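Long-range contacts in flagellar motor switch protein FliG (Thermotoga maritima, PDB 3AJC), which probably forms part of the switch complex proposed to sit at the base of the flagellar basal body, where it would contact motor parts that determine rotation direction: residues Val30-Leu35 / Lys57-Leu62; Ala156-Gly161 / Glu199-Ile204. One frame throughout, in Å; residues are numbered along the deposited sequence.

From the N terminus, the chain first closes on itself at contact 1, where helix 49-60 and the turn after it return to helix 25-33 across 21 residues that include helix 37-46. This ties together the middle domain. The chain then runs on through a series of further helices to contact 2, in the C-terminal domain, which brings helix 194-213 back onto helix 152-159, enclosing 37 residues with helices 164-171 and 176-187. The two closures lie in series and neither nest nor cross. Their centres are 28 Å apart, on opposite sides of the chain's centre, and their nearest atoms stay about 14 Å from each other.

Contact 1 of 2, residues Val30-Leu35 / Lys57-Leu62; sequences VVLSYL and KRIALL
Leu32 and Ile59 meet on the inner side of this helix-helix packing, part of the all-helical, armadillo-like middle domain of FliG. Ile59 is extended: its CG1 lies beside its own backbone N (chi1 -70°) and the chain runs straight on, which carries Ile59 CD1 across to Leu32 CB at 3.9 Å. Both residues are buried, and Leu32 also packs on Ala40, Ile43 and Leu44 of helix 37-46, while Ile59 leans on Ala29. The tightly packed part also takes in Leu62, which follows the end of helix 49-60 and reaches back with its two methyl branches apart. Leu62 CD2 lies 4.1 Å from Ser33 CB, and both residues are buried.

The solvent side is narrow: it is the edge where Val30, partly exposed, meets the other branch. Leu62 CD1 touches Val30 CG2 at a looser 4.1 Å, the two side chains crossing at about a right angle. On the same helix as Ile59, Arg58 turns away from this interface; its NH1 bonds Gln26 OE1, joining two members of the EHPQR motif, which is important for interaction with FliM.

The serine hydroxyl keeps its hydrogen bond within its own segment, 30-35, while offering its flank to the leucine. Ser33 OG donates to Val30 O at 3.1 Å, coming from 35° above the carbonyl plane, and the same OG lies 3.5 Å from Leu62 CD2.

Contact 2 of 2, residues Ala156-Gly161 / Glu199-Ile204; sequences ALALKG and EAQQKI
Gln201 reaches from its helix to two backbone carbonyls, of Ala158 and Gly161, and spends both N-H groups of its amide on them. Gln201 NE2 donates to Ala158 O at 2.8 Å in a nearly straight bond (169°), and to Gly161 O at 3.0 Å in a more bent one. Both oxygens lie in the plane of the glutamine amide, but they receive it differently: Ala158 O is met in its carbonyl plane, on a lone pair, whereas Gly161 O is approached from far above its plane (74°). Two bonds from one nitrogen should fix the rotation of the amide. A leucine in place of Gln201 would probably leave both carbonyl oxygens without this donor and the turn at Gly161 less firmly tied to helix 194-213.

The amide arrives there because the chain is extended beyond CG (chi2 -172°), with Gln201 CG resting 3.7 Å from Ala158 CB. Alanines make such a close approach possible: the CA atoms of Ala158 and Gln201 are 4.8 Å apart. Ala200 CB presses on Leu157 CB at 3.5 Å, and Ile204, one turn on from Ala200, lays its CD1 against Ala158 CB at 3.6 Å.

Farther out, Phe132 touches both Ala158 and Gln201, and Met189 packs on Leu157. Within the C-terminal domain, helix 152-159 thus lies between two others: Ala158 faces helix 194-213, while Ala156 and Leu159 point away from it and pack on Leu182 of helix 176-187.

Contact 1 of 2, residues Val30-Leu35 / Lys57-Leu62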
loop_
_atom_site.group_PDB
_atom_site.type_symbol
_atom_site.label_atom_id
_atom_site.label_comp_id
_atom_site.label_asym_id
_atom_site.label_seq_id
_atom_site.Cartn_x
_atom_site.Cartn_y
_atom_site.Cartn_z
ATOM N N VAL A 30 4.208 15.976 -6.549
ATOM C CA VAL A 30 5.357 15.462 -7.286
ATOM C C VAL A 30 6.547 15.133 -6.399
ATOM O O VAL A 30 7.163 14.067 -6.539
ATOM C CB VAL A 30 5.826 16.465 -8.374
ATOM C CG1 VAL A 30 7.202 16.076 -8.883
ATOM C CG2 VAL A 30 4.833 16.478 -9.521
ATOM N N VAL A 31 6.887 16.053 -5.505
ATOM C CA VAL A 31 8.020 15.842 -4.615
ATOM C C VAL A 31 7.804 14.646 -3.696
ATOM O O VAL A 31 8.687 13.810 -3.541
ATOM C CB VAL A 31 8.293 17.084 -3.727
ATOM C CG1 VAL A 31 9.449 16.783 -2.761
ATOM C CG2 VAL A 31 8.624 18.292 -4.593
ATOM N N LEU A 32 6.624 14.562 -3.093
ATOM C CA LEU A 32 6.328 13.478 -2.160
ATOM C C LEU A 32 6.232 12.113 -2.824
ATOM O O LEU A 32 6.659 11.106 -2.243
ATOM C CB LEU A 32 5.025 13.754 -1.393
ATOM C CG LEU A 32 4.887 15.010 -0.511
ATOM C CD1 LEU A 32 3.818 14.777 0.559
ATOM C CD2 LEU A 32 6.195 15.311 0.159
ATOM N N SER A 33 5.670 12.073 -4.032
ATOM C CA SER A 33 5.528 10.799 -4.731
ATOM C C SER A 33 6.896 10.198 -5.050
ATOM O O SER A 33 6.989 9.020 -5.397
ATOM C CB SER A 33 4.693 10.965 -6.015
ATOM O OG SER A 33 5.471 11.484 -7.077
ATOM N N TYR A 34 7.953 10.998 -4.914
ATOM C CA TYR A 34 9.316 10.521 -5.167
ATOM C C TYR A 34 10.044 10.060 -3.907
ATOM O O TYR A 34 11.135 9.486 -3.981
ATOM C CB TYR A 34 10.165 11.608 -5.837
ATOM C CG TYR A 34 10.081 11.614 -7.345
ATOM C CD1 TYR A 34 9.327 12.577 -8.015
ATOM C CD2 TYR A 34 10.733 10.644 -8.100
ATOM C CE1 TYR A 34 9.224 12.575 -9.405
ATOM C CE2 TYR A 34 10.639 10.628 -9.489
ATOM C CZ TYR A 34 9.883 11.597 -10.135
ATOM O OH TYR A 34 9.796 11.608 -11.506
ATOM N N LEU A 35 9.446 10.308 -2.750
ATOM C CA LEU A 35 10.076 9.932 -1.492
ATOM C C LEU A 35 9.591 8.600 -0.946
ATOM O O LEU A 35 8.614 8.015 -1.426
ATOM C CB LEU A 35 9.821 11.015 -0.439
ATOM C CG LEU A 35 10.204 12.446 -0.810
ATOM C CD1 LEU A 35 9.671 13.405 0.253
ATOM C CD2 LEU A 35 11.726 12.550 -0.952
ATOM N N LYS A 57 -4.765 13.646 -2.988
ATOM C CA LYS A 57 -5.530 13.317 -4.191
ATOM C C LYS A 57 -4.657 13.450 -5.451
ATOM O O LYS A 57 -4.698 12.586 -6.333
ATOM C CB LYS A 57 -6.757 14.221 -4.304
ATOM C CG LYS A 57 -7.715 13.829 -5.424
ATOM C CD LYS A 57 -8.922 14.754 -5.478
ATOM C CE LYS A 57 -8.536 16.135 -5.990
ATOM N NZ LYS A 57 -9.710 17.063 -6.058
ATOM N N ARG A 58 -3.866 14.519 -5.529
ATOM C CA ARG A 58 -2.986 14.742 -6.671
ATOM C C ARG A 58 -1.919 13.657 -6.765
ATOM O O ARG A 58 -1.451 13.325 -7.857
ATOM C CB ARG A 58 -2.317 16.111 -6.571
ATOM C CG ARG A 58 -3.219 17.255 -6.979
ATOM C CD ARG A 58 -2.591 18.597 -6.658
ATOM N NE ARG A 58 -3.478 19.699 -7.019
ATOM C CZ ARG A 58 -3.729 20.076 -8.268
ATOM N NH1 ARG A 58 -3.156 19.447 -9.284
ATOM N NH2 ARG A 58 -4.568 21.077 -8.502
ATOM N N ILE A 59 -1.522 13.111 -5.620
ATOM C CA ILE A 59 -0.523 12.053 -5.617
ATOM C C ILE A 59 -1.185 10.802 -6.186
ATOM O O ILE A 59 -0.577 10.044 -6.960
ATOM C CB ILE A 59 -0.011 11.758 -4.184
ATOM C CG1 ILE A 59 0.839 12.935 -3.684
ATOM C CG2 ILE A 59 0.795 10.460 -4.172
ATOM C CD1 ILE A 59 1.351 12.790 -2.257
ATOM N N ALA A 60 -2.442 10.603 -5.806
ATOM C CA ALA A 60 -3.215 9.455 -6.250
ATOM C C ALA A 60 -3.484 9.514 -7.753
ATOM O O ALA A 60 -3.482 8.485 -8.428
ATOM C CB ALA A 60 -4.529 9.393 -5.487
ATOM N N LEU A 61 -3.703 10.721 -8.273
ATOM C CA LEU A 61 -3.995 10.911 -9.693
ATOM C C LEU A 61 -2.868 11.639 -10.413
ATOM O O LEU A 61 -3.099 12.348 -11.391
ATOM C CB LEU A 61 -5.291 11.711 -9.836
ATOM C CG LEU A 61 -6.538 11.187 -9.114
ATOM C CD1 LEU A 61 -7.571 12.290 -9.079
ATOM C CD2 LEU A 61 -7.088 9.940 -9.807
ATOM N N LEU A 62 -1.647 11.442 -9.930
ATOM C CA LEU A 62 -0.482 12.122 -10.474
ATOM C C LEU A 62 -0.376 12.344 -11.984
ATOM O O LEU A 62 -0.165 13.467 -12.424
ATOM C CB LEU A 62 0.800 11.449 -9.982
ATOM C CG LEU A 62 2.028 12.346 -10.167
ATOM C CD1 LEU A 62 1.904 13.572 -9.276
ATOM C CD2 LEU A 62 3.284 11.567 -9.819
#

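Contact 2 of 2, residues Ala156-Gly161 / Glu199-Ile204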
loop_
_atom_site.group_PDB
_atom_site.type_symbol
_atom_site.label_atom_id
_atom_site.label_comp_id
_atom_site.label_asym_id
_atom_site.label_seq_id
_atom_site.Cartn_x
_atom_site.Cartn_y
_atom_site.Cartn_z
ATOM N N ALA A 156 4.732 -20.184 3.358
ATOM C CA ALA A 156 5.788 -20.331 4.345
ATOM C C ALA A 156 6.611 -19.050 4.459
ATOM O O ALA A 156 6.894 -18.583 5.567
ATOM C CB ALA A 156 6.680 -21.506 3.983
ATOM N N LEU A 157 6.997 -18.491 3.315
ATOM C CA LEU A 157 7.770 -17.256 3.292
ATOM C C LEU A 157 7.000 -16.125 3.964
ATOM O O LEU A 157 7.511 -15.443 4.852
ATOM C CB LEU A 157 8.087 -16.856 1.847
ATOM C CG LEU A 157 9.102 -17.739 1.123
ATOM C CD1 LEU A 157 9.128 -17.444 -0.383
ATOM C CD2 LEU A 157 10.450 -17.500 1.745
ATOM N N ALA A 158 5.761 -15.937 3.528
ATOM C CA ALA A 158 4.911 -14.882 4.065
ATOM C C ALA A 158 4.741 -14.977 5.585
ATOM O O ALA A 158 4.646 -13.951 6.273
ATOM C CB ALA A 158 3.546 -14.929 3.385
ATOM N N LEU A 159 4.708 -16.201 6.104
ATOM C CA LEU A 159 4.525 -16.425 7.532
ATOM C C LEU A 159 5.754 -16.084 8.370
ATOM O O LEU A 159 5.634 -15.765 9.549
ATOM C CB LEU A 159 4.096 -17.871 7.790
ATOM C CG LEU A 159 2.662 -18.184 7.362
ATOM C CD1 LEU A 159 2.347 -19.663 7.554
ATOM C CD2 LEU A 159 1.721 -17.323 8.177
ATOM N N LYS A 160 6.937 -16.149 7.773
ATOM C CA LYS A 160 8.137 -15.803 8.517
ATOM C C LYS A 160 8.109 -14.320 8.881
ATOM O O LYS A 160 8.937 -13.847 9.653
ATOM C CB LYS A 160 9.390 -16.110 7.699
ATOM C CG LYS A 160 9.709 -17.587 7.592
ATOM C CD LYS A 160 11.077 -17.801 6.971
ATOM C CE LYS A 160 11.531 -19.249 7.129
ATOM N NZ LYS A 160 11.634 -19.649 8.566
ATOM N N GLY A 161 7.153 -13.588 8.320
ATOM C CA GLY A 161 7.043 -12.172 8.613
ATOM C C GLY A 161 5.682 -11.797 9.178
ATOM O O GLY A 161 5.234 -10.655 9.034
ATOM N N GLU A 199 7.805 -10.106 -0.986
ATOM C CA GLU A 199 7.023 -10.334 -2.197
ATOM C C GLU A 199 6.014 -11.453 -2.003
ATOM O O GLU A 199 4.954 -11.454 -2.632
ATOM C CB GLU A 199 7.918 -10.631 -3.406
ATOM C CG GLU A 199 9.348 -10.976 -3.098
ATOM C CD GLU A 199 10.142 -11.247 -4.358
ATOM O OE1 GLU A 199 11.118 -10.513 -4.631
ATOM O OE2 GLU A 199 9.778 -12.199 -5.078
ATOM N N ALA A 200 6.340 -12.402 -1.129
ATOM C CA ALA A 200 5.423 -13.497 -0.844
ATOM C C ALA A 200 4.154 -12.876 -0.255
ATOM O O ALA A 200 3.041 -13.176 -0.699
ATOM C CB ALA A 200 6.058 -14.494 0.151
ATOM N N GLN A 201 4.326 -11.982 0.718
ATOM C CA GLN A 201 3.185 -11.313 1.344
ATOM C C GLN A 201 2.456 -10.453 0.304
ATOM O O GLN A 201 1.219 -10.432 0.242
ATOM C CB GLN A 201 3.645 -10.456 2.540
ATOM C CG GLN A 201 4.191 -11.279 3.720
ATOM C CD GLN A 201 4.478 -10.465 4.987
ATOM O OE1 GLN A 201 4.582 -9.234 4.956
ATOM N NE2 GLN A 201 4.631 -11.164 6.107
ATOM N N GLN A 202 3.218 -9.757 -0.529
ATOM C CA GLN A 202 2.618 -8.923 -1.566
ATOM C C GLN A 202 1.752 -9.780 -2.501
ATOM O O GLN A 202 0.670 -9.368 -2.925
ATOM C CB GLN A 202 3.714 -8.248 -2.386
ATOM C CG GLN A 202 3.166 -7.393 -3.489
ATOM C CD GLN A 202 2.715 -6.036 -2.985
ATOM O OE1 GLN A 202 2.103 -5.919 -1.915
ATOM N NE2 GLN A 202 3.018 -4.995 -3.758
ATOM N N LYS A 203 2.255 -10.971 -2.824
ATOM C CA LYS A 203 1.560 -11.913 -3.699
ATOM C C LYS A 203 0.219 -12.335 -3.106
ATOM O O LYS A 203 -0.781 -12.448 -3.813
ATOM C CB LYS A 203 2.430 -13.152 -3.894
ATOM C CG LYS A 203 2.843 -13.428 -5.320
ATOM C CD LYS A 203 4.162 -14.183 -5.342
ATOM C CE LYS A 203 4.523 -14.647 -6.740
ATOM N NZ LYS A 203 5.898 -15.234 -6.773
ATOM N N ILE A 204 0.209 -12.594 -1.803
ATOM C CA ILE A 204 -1.013 -13.004 -1.133
ATOM C C ILE A 204 -1.989 -11.830 -1.100
ATOM O O ILE A 204 -3.193 -12.004 -1.291
ATOM C CB ILE A 204 -0.726 -13.473 0.299
ATOM C CG1 ILE A 204 0.178 -14.720 0.258
ATOM C CG2 ILE A 204 -2.043 -13.732 1.034
ATOM C CD1 ILE A 204 0.425 -15.390 1.635
#